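Local coordinates for protein cysteine desulfurase (PDB 5VPR) that probably catalyses, with a covalently bound pyridoxal phosphate, the removal of sulfur from L-cysteine to give L-alanine, at residues Met222-Phe227 against Ile242-Ala247; Glu94-Lys99 against Phe278-Gly283. All coordinates share one frame; numbering follows the deposited sequence.

In the fold
Both interactions meet in one mixed sheet, on neighbouring strands. Interaction 1 pairs strand 226-230 with strand 241-245, and the connection between these two carries Lys233, the lysine joined covalently to pyridoxal phosphate. Interaction 2 sits one strand further out, where residues 278-283 cover the outermost strand 95-98. Their centres are about 13 Å apart. Two probable hydrogen bonds tie them together: Leu243 N to Leu96 O at 2.8 Å, between the strands, and Ala247 N to Glu94 OE2 at 2.7 Å, at the start of helix 247-250. In sequence both segments of interaction 1 fall between those of interaction 2; in the sheet, strand 95-98 separates residues 278-283 from the hairpin whose connection carries the cofactor lysine.

Interaction 1 of 2, residues Met222-Phe227 against Ile242-Ala247; sequences MDCDFF and ILYGKA
The Tyr244 ring has the backbone N of Phe227 at its edge, near its plane, and Lys246 N lies 3.6 Å above one face of that ring, toward the rim. Cys224 SG reaches Tyr244 CE2 at 3.9 Å in an oblique sulfur-aromatic contact. On the opposite surface of the sheet, the Phe226 ring has Tyr244 O at its edge, with Gly245 CA and Leu243 CD1 approaching obliquely. The backbones form an antiparallel hairpin: Phe227 N gives a 2.9 Å bond to Tyr244 O, Tyr244 N returns one of 2.8 Å to Phe227 O, and Lys246 N extends the pairing to Asp225 O at 3.0 Å. From there the Lys246 side chain, extended beyond CG (chi3 -165°, chi4 177°), passes Cys224 O and brings Lys246 NZ to 2.6 Å from Asp223 OD1, on the syn side and 24° out of the carboxylate plane. Asp225 OD1 lies 3.8 Å from Lys246 NZ, a long salt bridge, and a water spans the two. Another water links Cys224 O to Tyr244 OH. Arg197 makes salt bridges to both aspartates, and Asp225 OD2 also accepts from Ile204 N. With Lys246 NZ and Arg197 close together, the two carboxylates probably remain ionised and offset the gathered positive charge.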
ATOM      1  N   MET A 222      11.546  -7.903   9.885  1.00 45.50           N
ATOM      2  CA  MET A 222      10.544  -8.675   9.152  1.00 41.83           C
ATOM      3  C   MET A 222      11.166  -9.868   8.430  1.00 38.13           C
ATOM      4  O   MET A 222      10.498 -10.885   8.220  1.00 42.75           O
ATOM      5  CB  MET A 222       9.817  -7.774   8.141  1.00 43.72           C
ATOM      6  CG  MET A 222       8.751  -8.499   7.307  1.00 40.39           C
ATOM      7  SD  MET A 222       7.984  -7.458   6.031  1.00 41.96           S
ATOM      8  CE  MET A 222       7.331  -6.146   7.053  1.00 41.36           C
ATOM      9  N   ASP A 223      12.421  -9.751   8.020  1.00 37.54           N
ATOM     10  CA  ASP A 223      13.116 -10.816   7.303  1.00 41.71           C
ATOM     11  C   ASP A 223      12.394 -11.213   6.010  1.00 41.07           C
ATOM     12  O   ASP A 223      12.441 -12.370   5.580  1.00 43.41           O
ATOM     13  CB  ASP A 223      13.328 -12.039   8.215  1.00 44.13           C
ATOM     14  CG  ASP A 223      14.261 -13.045   7.602  1.00 51.70           C
ATOM     15  OD1 ASP A 223      15.258 -12.599   6.986  1.00 49.20           O
ATOM     16  OD2 ASP A 223      13.982 -14.258   7.706  1.00 56.13           O
ATOM     17  N   CYS A 224      11.729 -10.263   5.348  1.00 39.52           N
ATOM     18  CA  CYS A 224      11.271 -10.525   3.992  1.00 34.15           C
ATOM     19  C   CYS A 224      12.464 -10.535   3.037  1.00 40.04           C
ATOM     20  O   CYS A 224      13.509  -9.933   3.307  1.00 44.47           O
ATOM     21  CB  CYS A 224      10.265  -9.457   3.553  1.00 39.22           C
ATOM     22  SG  CYS A 224      10.965  -7.796   3.750  1.00 40.95           S
ATOM     23  N   ASP A 225      12.320 -11.246   1.919  1.00 36.42           N
ATOM     24  CA  ASP A 225      13.328 -11.141   0.866  1.00 40.12           C
ATOM     25  C   ASP A 225      13.061  -9.967  -0.070  1.00 43.83           C
ATOM     26  O   ASP A 225      14.011  -9.373  -0.598  1.00 45.31           O
ATOM     27  CB  ASP A 225      13.380 -12.426   0.049  1.00 37.55           C
ATOM     28  CG  ASP A 225      13.907 -13.598   0.857  1.00 40.28           C
ATOM     29  OD1 ASP A 225      14.983 -13.450   1.460  1.00 41.86           O
ATOM     30  OD2 ASP A 225      13.234 -14.642   0.895  1.00 42.83           O
ATOM     31  N   PHE A 226      11.787  -9.641  -0.283  1.00 36.44           N
ATOM     32  CA  PHE A 226      11.355  -8.493  -1.071  1.00 37.57           C
ATOM     33  C   PHE A 226      10.236  -7.781  -0.330  1.00 40.59           C
ATOM     34  O   PHE A 226       9.430  -8.416   0.352  1.00 36.77           O
ATOM     35  CB  PHE A 226      10.805  -8.880  -2.447  1.00 34.56           C
ATOM     36  CG  PHE A 226      11.709  -9.726  -3.252  1.00 36.90           C
ATOM     37  CD1 PHE A 226      11.561 -11.104  -3.258  1.00 36.96           C
ATOM     38  CD2 PHE A 226      12.703  -9.154  -4.026  1.00 41.66           C
ATOM     39  CE1 PHE A 226      12.393 -11.899  -4.014  1.00 37.41           C
ATOM     40  CE2 PHE A 226      13.543  -9.949  -4.784  1.00 43.85           C
ATOM     41  CZ  PHE A 226      13.390 -11.318  -4.778  1.00 42.97           C
ATOM     42  N   PHE A 227      10.163  -6.461  -0.504  1.00 33.10           N
ATOM     43  CA  PHE A 227       9.087  -5.662   0.070  1.00 31.64           C
ATOM     44  C   PHE A 227       8.751  -4.567  -0.928  1.00 33.78           C
ATOM     45  O   PHE A 227       9.632  -3.794  -1.294  1.00 38.33           O
ATOM     46  CB  PHE A 227       9.487  -5.052   1.421  1.00 30.58           C
ATOM     47  CG  PHE A 227       8.349  -4.342   2.125  1.00 33.91           C
ATOM     48  CD1 PHE A 227       7.466  -5.047   2.931  1.00 33.92           C
ATOM     49  CD2 PHE A 227       8.161  -2.971   1.971  1.00 35.28           C
ATOM     50  CE1 PHE A 227       6.411  -4.404   3.578  1.00 38.49           C
ATOM     51  CE2 PHE A 227       7.098  -2.319   2.605  1.00 35.84           C
ATOM     52  CZ  PHE A 227       6.225  -3.039   3.418  1.00 35.47           C
ATOM     53  N   ILE A 242       8.478   1.568  -4.752  1.00 28.34           N
ATOM     54  CA  ILE A 242       9.736   1.077  -4.226  1.00 32.60           C
ATOM     55  C   ILE A 242       9.689  -0.435  -4.272  1.00 31.63           C
ATOM     56  O   ILE A 242       8.651  -1.036  -3.975  1.00 31.72           O
ATOM     57  CB  ILE A 242       9.953   1.567  -2.780  1.00 33.66           C
ATOM     58  CG1 ILE A 242      10.155   3.080  -2.772  1.00 35.56           C
ATOM     59  CG2 ILE A 242      11.144   0.856  -2.160  1.00 30.19           C
ATOM     60  CD1 ILE A 242      11.506   3.503  -3.369  1.00 29.47           C
ATOM     61  N   LEU A 243      10.797  -1.053  -4.663  1.00 30.77           N
ATOM     62  CA  LEU A 243      11.009  -2.477  -4.442  1.00 35.69           C
ATOM     63  C   LEU A 243      12.286  -2.608  -3.624  1.00 38.28           C
ATOM     64  O   LEU A 243      13.369  -2.251  -4.103  1.00 34.70           O
ATOM     65  CB  LEU A 243      11.111  -3.245  -5.758  1.00 33.45           C
ATOM     66  CG  LEU A 243      11.531  -4.707  -5.565  1.00 37.19           C
ATOM     67  CD1 LEU A 243      10.448  -5.436  -4.761  1.00 32.06           C
ATOM     68  CD2 LEU A 243      11.772  -5.378  -6.923  1.00 38.25           C
ATOM     69  N   TYR A 244      12.152  -3.047  -2.372  1.00 33.14           N
ATOM     70  CA  TYR A 244      13.301  -3.440  -1.569  1.00 37.77           C
ATOM     71  C   TYR A 244      13.581  -4.917  -1.790  1.00 35.51           C
ATOM     72  O   TYR A 244      12.652  -5.724  -1.901  1.00 37.54           O
ATOM     73  CB  TYR A 244      13.051  -3.199  -0.072  1.00 33.06           C
ATOM     74  CG  TYR A 244      13.901  -4.092   0.824  1.00 40.30           C
ATOM     75  CD1 TYR A 244      15.209  -3.742   1.140  1.00 40.18           C
ATOM     76  CD2 TYR A 244      13.388  -5.286   1.363  1.00 44.84           C
ATOM     77  CE1 TYR A 244      16.000  -4.558   1.956  1.00 44.14           C
ATOM     78  CE2 TYR A 244      14.164  -6.100   2.182  1.00 44.90           C
ATOM     79  CZ  TYR A 244      15.471  -5.731   2.465  1.00 41.02           C
ATOM     80  OH  TYR A 244      16.245  -6.518   3.264  1.00 45.84           O
ATOM     81  N   GLY A 245      14.861  -5.269  -1.850  1.00 39.22           N
ATOM     82  CA  GLY A 245      15.257  -6.663  -1.784  1.00 41.41           C
ATOM     83  C   GLY A 245      16.551  -6.857  -1.020  1.00 43.13           C
ATOM     84  O   GLY A 245      17.459  -6.033  -1.146  1.00 45.16           O
ATOM     85  N   LYS A 246      16.644  -7.917  -0.210  1.00 41.76           N
ATOM     86  CA  LYS A 246      17.923  -8.301   0.379  1.00 44.05           C
ATOM     87  C   LYS A 246      18.992  -8.341  -0.694  1.00 43.86           C
ATOM     88  O   LYS A 246      18.787  -8.933  -1.757  1.00 48.80           O
ATOM     89  CB  LYS A 246      17.837  -9.681   1.041  1.00 51.83           C
ATOM     90  CG  LYS A 246      17.068  -9.755   2.343  1.00 54.85           C
ATOM     91  CD  LYS A 246      17.398 -11.082   3.032  1.00 55.03           C
ATOM     92  CE  LYS A 246      16.404 -11.411   4.140  1.00 48.76           C
ATOM     93  NZ  LYS A 246      16.685 -12.741   4.761  1.00 54.61           N
ATOM     94  N   ALA A 247      20.135  -7.702  -0.417  1.00 43.00           N
ATOM     95  CA  ALA A 247      21.240  -7.719  -1.379  1.00 47.98           C
ATOM     96  C   ALA A 247      21.595  -9.144  -1.778  1.00 56.57           C
ATOM     97  O   ALA A 247      21.819  -9.429  -2.961  1.00 52.88           O
ATOM     98  CB  ALA A 247      22.469  -7.012  -0.802  1.00 45.98           C
TER
HETATM   99  O   HOH W   1      14.863  -8.289   4.850  1.00 39.21           O
HETATM  100  O   HOH W   2      16.828 -14.990   2.377  0.56 35.14           O

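Interaction 2 of 2, residues Glu94-Lys99 against Phe278-Gly283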
ATOM      1  N   GLU A  94      19.865  -1.622  -1.633  1.00 44.49           N
ATOM      2  CA  GLU A  94      18.741  -2.552  -1.617  1.00 41.97           C
ATOM      3  C   GLU A  94      17.413  -1.871  -1.930  1.00 43.07           C
ATOM      4  O   GLU A  94      16.396  -2.563  -2.069  1.00 39.85           O
ATOM      5  CB  GLU A  94      18.665  -3.263  -0.247  1.00 41.07           C
ATOM      6  CG  GLU A  94      19.891  -4.182   0.034  1.00 43.69           C
ATOM      7  CD  GLU A  94      19.926  -4.768   1.456  1.00 52.59           C
ATOM      8  OE1 GLU A  94      19.589  -4.046   2.419  1.00 42.29           O
ATOM      9  OE2 GLU A  94      20.303  -5.955   1.602  1.00 44.59           O
ATOM     10  N   VAL A  95      17.393  -0.545  -2.049  1.00 38.82           N
ATOM     11  CA  VAL A  95      16.163   0.206  -2.297  1.00 34.95           C
ATOM     12  C   VAL A  95      16.118   0.537  -3.784  1.00 37.92           C
ATOM     13  O   VAL A  95      16.944   1.310  -4.280  1.00 38.33           O
ATOM     14  CB  VAL A  95      16.099   1.474  -1.435  1.00 40.00           C
ATOM     15  CG1 VAL A  95      14.767   2.220  -1.651  1.00 32.85           C
ATOM     16  CG2 VAL A  95      16.300   1.131   0.047  1.00 38.06           C
ATOM     17  N   LEU A  96      15.175  -0.058  -4.509  1.00 40.36           N
ATOM     18  CA  LEU A  96      15.025   0.183  -5.942  1.00 44.25           C
ATOM     19  C   LEU A  96      13.804   1.057  -6.207  1.00 43.33           C
ATOM     20  O   LEU A  96      12.714   0.775  -5.701  1.00 36.32           O
ATOM     21  CB  LEU A  96      14.894  -1.125  -6.720  1.00 36.95           C
ATOM     22  CG  LEU A  96      15.800  -2.297  -6.328  1.00 37.75           C
ATOM     23  CD1 LEU A  96      15.446  -3.505  -7.189  1.00 42.95           C
ATOM     24  CD2 LEU A  96      17.278  -1.958  -6.459  1.00 37.53           C
ATOM     25  N   PHE A  97      13.984   2.100  -7.019  1.00 36.91           N
ATOM     26  CA  PHE A  97      12.868   2.923  -7.475  1.00 34.02           C
ATOM     27  C   PHE A  97      12.115   2.209  -8.593  1.00 35.17           C
ATOM     28  O   PHE A  97      12.721   1.714  -9.549  1.00 36.75           O
ATOM     29  CB  PHE A  97      13.363   4.287  -7.972  1.00 36.03           C
ATOM     30  CG  PHE A  97      13.960   5.167  -6.891  1.00 30.02           C
ATOM     31  CD1 PHE A  97      15.315   5.504  -6.917  1.00 36.55           C
ATOM     32  CD2 PHE A  97      13.165   5.669  -5.864  1.00 30.04           C
ATOM     33  CE1 PHE A  97      15.874   6.325  -5.924  1.00 29.59           C
ATOM     34  CE2 PHE A  97      13.706   6.494  -4.870  1.00 37.19           C
ATOM     35  CZ  PHE A  97      15.067   6.820  -4.897  1.00 32.73           C
ATOM     36  N   THR A  98      10.788   2.166  -8.480  1.00 30.39           N
ATOM     37  CA  THR A  98       9.974   1.592  -9.549  1.00 26.77           C
ATOM     38  C   THR A  98       8.879   2.594  -9.866  1.00 27.97           C
ATOM     39  O   THR A  98       8.849   3.681  -9.275  1.00 33.88           O
ATOM     40  CB  THR A  98       9.348   0.266  -9.119  1.00 30.27           C
ATOM     41  OG1 THR A  98       8.436   0.541  -8.057  1.00 32.02           O
ATOM     42  CG2 THR A  98      10.434  -0.727  -8.596  1.00 27.06           C
ATOM     43  N   LYS A  99       7.931   2.214 -10.713  1.00 34.63           N
ATOM     44  CA  LYS A  99       6.813   3.097 -11.019  1.00 41.40           C
ATOM     45  C   LYS A  99       5.538   2.721 -10.271  1.00 41.67           C
ATOM     46  O   LYS A  99       4.493   3.327 -10.514  1.00 46.50           O
ATOM     47  CB  LYS A  99       6.562   3.119 -12.523  1.00 47.22           C
ATOM     48  CG  LYS A  99       7.842   3.314 -13.367  1.00 64.24           C
ATOM     49  CD  LYS A  99       8.743   4.464 -12.884  1.00 58.92           C
ATOM     50  CE  LYS A  99       9.321   5.263 -14.058  1.00 59.30           C
ATOM     51  NZ  LYS A  99      10.422   4.597 -14.814  1.00 59.72           N
ATOM     52  N   PHE A 278      21.660  -0.121  -9.805  1.00 55.17           N
ATOM     53  CA  PHE A 278      21.471   0.306 -11.189  1.00 65.44           C
ATOM     54  C   PHE A 278      21.058  -0.846 -12.098  1.00 65.24           C
ATOM     55  O   PHE A 278      20.362  -0.623 -13.098  1.00 60.93           O
ATOM     56  CB  PHE A 278      22.755   0.967 -11.700  1.00 70.16           C
ATOM     57  CG  PHE A 278      23.420   1.845 -10.679  1.00 79.72           C
ATOM     58  CD1 PHE A 278      22.794   3.003 -10.230  1.00 83.81           C
ATOM     59  CD2 PHE A 278      24.659   1.505 -10.150  1.00 83.41           C
ATOM     60  CE1 PHE A 278      23.397   3.812  -9.276  1.00 86.08           C
ATOM     61  CE2 PHE A 278      25.271   2.307  -9.200  1.00 87.24           C
ATOM     62  CZ  PHE A 278      24.640   3.462  -8.761  1.00 88.31           C
ATOM     63  N   ARG A 279      21.459  -2.078 -11.762  1.00 60.00           N
ATOM     64  CA  ARG A 279      21.113  -3.242 -12.577  1.00 59.33           C
ATOM     65  C   ARG A 279      19.605  -3.397 -12.755  1.00 60.99           C
ATOM     66  O   ARG A 279      19.153  -3.935 -13.773  1.00 60.55           O
ATOM     67  CB  ARG A 279      21.697  -4.514 -11.951  1.00 69.25           C
ATOM     68  CG  ARG A 279      21.629  -5.742 -12.860  1.00 80.38           C
ATOM     69  CD  ARG A 279      21.604  -7.049 -12.074  1.00 87.68           C
ATOM     70  NE  ARG A 279      22.691  -7.132 -11.101  1.00 91.04           N
ATOM     71  CZ  ARG A 279      22.751  -8.038 -10.129  1.00 91.88           C
ATOM     72  NH1 ARG A 279      21.783  -8.938 -10.005  1.00 93.86           N
ATOM     73  NH2 ARG A 279      23.772  -8.039  -9.279  1.00 87.87           N
ATOM     74  N   PHE A 280      18.808  -2.936 -11.788  1.00 54.38           N
ATOM     75  CA  PHE A 280      17.363  -3.112 -11.840  1.00 55.01           C
ATOM     76  C   PHE A 280      16.615  -1.828 -12.158  1.00 60.90           C
ATOM     77  O   PHE A 280      15.388  -1.791 -12.012  1.00 60.01           O
ATOM     78  CB  PHE A 280      16.855  -3.705 -10.523  1.00 51.13           C
ATOM     79  CG  PHE A 280      17.423  -5.066 -10.221  1.00 50.28           C
ATOM     80  CD1 PHE A 280      16.799  -6.212 -10.692  1.00 54.10           C
ATOM     81  CD2 PHE A 280      18.590  -5.197  -9.489  1.00 58.22           C
ATOM     82  CE1 PHE A 280      17.325  -7.472 -10.430  1.00 58.33           C
ATOM     83  CE2 PHE A 280      19.128  -6.455  -9.225  1.00 64.30           C
ATOM     84  CZ  PHE A 280      18.491  -7.594  -9.695  1.00 62.99           C
ATOM     85  N   GLU A 281      17.311  -0.782 -12.609  1.00 58.10           N
ATOM     86  CA  GLU A 281      16.694   0.517 -12.903  1.00 60.61           C
ATOM     87  C   GLU A 281      17.089   0.941 -14.320  1.00 70.08           C
ATOM     88  O   GLU A 281      18.105   1.612 -14.516  1.00 77.14           O
ATOM     89  CB  GLU A 281      17.107   1.561 -11.851  1.00 57.13           C
ATOM     90  CG  GLU A 281      16.662   1.228 -10.409  1.00 52.34           C
ATOM     91  CD  GLU A 281      17.027   2.323  -9.395  1.00 53.27           C
ATOM     92  OE1 GLU A 281      17.931   3.148  -9.679  1.00 51.29           O
ATOM     93  OE2 GLU A 281      16.405   2.362  -8.310  1.00 41.67           O
ATOM     94  N   ALA A 282      16.280   0.559 -15.307  1.00 70.47           N
ATOM     95  CA  ALA A 282      16.603   0.785 -16.709  1.00 67.79           C
ATOM     96  C   ALA A 282      15.822   1.967 -17.276  1.00 65.04           C
ATOM     97  O   ALA A 282      14.699   2.258 -16.856  1.00 64.56           O
ATOM     98  CB  ALA A 282      16.320  -0.468 -17.540  1.00 67.09           C
ATOM     99  N   GLY A 283      16.429   2.641 -18.253  1.00 66.90           N
ATOM    100  CA  GLY A 283      15.840   3.833 -18.832  1.00 71.54           C
ATOM    101  C   GLY A 283      15.944   5.015 -17.890  1.00 64.34           C
ATOM    102  O   GLY A 283      16.424   4.913 -16.761  1.00 61.09           O
TER
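Glu281 reaches across to strand 95-98 with its carboxylate and bonds to main chain: Phe97 N donates to Glu281 OE2 at 2.8 Å, with an N-H...O angle of 161°. The oxygen is met on its anti side, the donor standing 20° out of the carboxylate plane. An extended chain beyond CG (chi2 -177°) carries the acid across the gap, which measures 7.1 Å between Phe97 CA and Glu281 CA. Arg80 of helix 67-87 makes a salt bridge to the same OE2 and also bonds to Val95 O, so a helix arginine and a strand amide share one carboxylate oxygen. Strand 95-98 is the outermost strand of the mixed seven-stranded sheet in this class-V, fold type I enzyme. Leu96 and Thr98 spend their backbone bonds on strand 241-245, while Phe97 N faces the other way; there the side chain of Glu281 takes the place that a further strand's carbonyl would fill. Leu96 supplies the apolar half of the contact. Its CD1 lies 3.6 Å from Phe280 CB and 3.9 Å from Phe280 CG, coming obliquely to the ring. The Phe280 CB lies close to the strand while its ring leads off toward Leu253, so the root of that side chain does the touching. Beside the acid, Phe97 CD1 is 3.6 Å from Glu281 OE2, again obliquely. The turn that presents Glu281 is closed by its own backbone, Glu281 N donating to Phe278 O at 3.1 Å.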